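Local coordinates for regulatory protein PcrH (Pseudomonas aeruginosa, PDB 2XCB) that acts as a type III secretion chaperone, recognising the chaperone-binding region of the translocator protein PopD through an all-helical, TPR-like fold, at residues Q73-G78 and P89-E94. Numbering follows the deposited sequence.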
# COMPACT_ATOMS: atom_id res chain seq x y z
N GLN A 73 -16.98 -1.17 -15.05
CA GLN A 73 -15.75 -1.69 -15.72
C GLN A 73 -14.97 -2.66 -14.83
O GLN A 73 -14.53 -3.71 -15.28
CB GLN A 73 -14.84 -0.56 -16.16
CG GLN A 73 -15.60 0.35 -17.12
CD GLN A 73 -14.78 1.49 -17.63
OE1 GLN A 73 -14.41 2.42 -16.91
NE2 GLN A 73 -14.44 1.42 -18.91
N SER A 74 -14.86 -2.33 -13.55
CA SER A 74 -14.11 -3.21 -12.63
C SER A 74 -14.81 -4.54 -12.30
O SER A 74 -14.20 -5.66 -12.22
CB SER A 74 -13.83 -2.41 -11.34
OG SER A 74 -12.83 -3.10 -10.60
N TYR A 75 -16.12 -4.42 -12.05
CA TYR A 75 -16.98 -5.56 -11.86
C TYR A 75 -17.01 -6.41 -13.11
O TYR A 75 -16.97 -7.62 -13.03
CB TYR A 75 -18.41 -5.07 -11.55
CG TYR A 75 -18.58 -4.41 -10.18
CD1 TYR A 75 -17.82 -4.82 -9.09
CD2 TYR A 75 -19.66 -3.51 -9.94
CE1 TYR A 75 -17.99 -4.27 -7.83
CE2 TYR A 75 -19.84 -2.94 -8.70
CZ TYR A 75 -19.03 -3.36 -7.63
OH TYR A 75 -19.24 -2.79 -6.40
N SER A 76 -17.05 -5.80 -14.30
CA SER A 76 -17.09 -6.60 -15.50
C SER A 76 -15.83 -7.45 -15.66
O SER A 76 -15.88 -8.66 -16.01
CB SER A 76 -17.24 -5.70 -16.71
OG SER A 76 -17.51 -6.58 -17.75
N TYR A 77 -14.68 -6.83 -15.41
CA TYR A 77 -13.42 -7.61 -15.48
C TYR A 77 -13.34 -8.68 -14.37
O TYR A 77 -13.05 -9.86 -14.59
CB TYR A 77 -12.20 -6.70 -15.51
CG TYR A 77 -10.93 -7.49 -15.68
CD1 TYR A 77 -10.48 -7.87 -16.94
CD2 TYR A 77 -10.16 -7.86 -14.57
CE1 TYR A 77 -9.25 -8.63 -17.12
CE2 TYR A 77 -8.94 -8.63 -14.75
CZ TYR A 77 -8.51 -8.99 -16.01
OH TYR A 77 -7.35 -9.76 -16.15
N GLY A 78 -13.68 -8.27 -13.16
CA GLY A 78 -13.67 -9.23 -12.09
C GLY A 78 -14.46 -10.50 -12.40
O GLY A 78 -14.03 -11.63 -12.11
N PRO A 89 -22.11 -9.73 -10.58
CA PRO A 89 -23.31 -9.24 -11.34
C PRO A 89 -24.32 -8.58 -10.41
O PRO A 89 -25.00 -7.69 -10.77
CB PRO A 89 -23.91 -10.55 -11.91
CG PRO A 89 -23.20 -11.68 -11.21
CD PRO A 89 -21.81 -11.13 -10.92
N PHE A 90 -24.31 -8.99 -9.15
CA PHE A 90 -25.21 -8.37 -8.20
C PHE A 90 -24.88 -6.86 -8.02
O PHE A 90 -25.79 -6.00 -8.25
CB PHE A 90 -25.17 -9.11 -6.81
CG PHE A 90 -26.13 -8.52 -5.76
CD1 PHE A 90 -27.48 -8.89 -5.74
CD2 PHE A 90 -25.68 -7.55 -4.82
CE1 PHE A 90 -28.40 -8.34 -4.79
CE2 PHE A 90 -26.56 -6.97 -3.91
CZ PHE A 90 -27.96 -7.37 -3.91
N HIS A 91 -23.62 -6.52 -7.66
CA HIS A 91 -23.33 -5.12 -7.46
C HIS A 91 -23.33 -4.35 -8.77
O HIS A 91 -23.64 -3.18 -8.75
CB HIS A 91 -22.02 -4.91 -6.70
CG HIS A 91 -22.14 -5.48 -5.29
ND1 HIS A 91 -23.10 -4.99 -4.43
CD2 HIS A 91 -21.63 -6.59 -4.71
CE1 HIS A 91 -23.08 -5.72 -3.29
NE2 HIS A 91 -22.20 -6.69 -3.45
N ALA A 92 -23.01 -5.03 -9.86
CA ALA A 92 -23.12 -4.40 -11.19
C ALA A 92 -24.61 -4.01 -11.45
O ALA A 92 -24.91 -2.98 -12.09
CB ALA A 92 -22.68 -5.34 -12.28
N ALA A 93 -25.50 -4.90 -11.07
CA ALA A 93 -26.94 -4.65 -11.26
C ALA A 93 -27.35 -3.41 -10.46
O ALA A 93 -28.11 -2.58 -10.94
CB ALA A 93 -27.71 -5.89 -10.84
N GLU A 94 -26.85 -3.27 -9.21
CA GLU A 94 -27.10 -2.02 -8.47
C GLU A 94 -26.66 -0.73 -9.18
O GLU A 94 -27.36 0.35 -9.15
CB GLU A 94 -26.45 -2.07 -7.11
CG GLU A 94 -27.07 -3.13 -6.21
CD GLU A 94 -26.35 -3.22 -4.89
OE1 GLU A 94 -27.06 -3.54 -3.92
OE2 GLU A 94 -25.10 -2.94 -4.83
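Tyr75 and the adjoining pair His91 and Ala92 illustrate how one aromatic residue can bridge two consecutive helices by van der Waals contact, for no hydrogen bond joins residues 73-78 to 89-94. Tyr75 directs its CB toward segment 89-94, and chi1 of -70° sets CG beside the backbone N, carrying the ring the same way. Tyr75 CD2 approaches Ala92 obliquely, 3.7 Å from Ala92 N and 4.2 Å from Ala92 CB. Next, Tyr75 CE2 reaches His91 CB at 3.6 Å, and Tyr75 CZ touches His91 CB at 3.5 Å. At the tip, Tyr75 OH also packs against His91 CB, while its polar partner is Gln63 OE1. The imidazole leads away from the tyrosine. His91 ND1 gives Glu94 OE2 a nearly straight bond of 2.9 Å (170°), 55° out of the carboxylate plane. Glu94 OE2 also accepts from Gln63 NE2. His91 NE2 bonds to an acidic side chain of the bound PopD peptide, so Glu94 probably helps to orient a peptide-binding histidine; Tyr75 and His91 both pack on apolar peptide side chains. Tyr75 packs between helices 68-81, 87-98 and 52-64, while Phe90 and Ala93 pack on helix 102-117, with Phe90 also reaching helix 123-140.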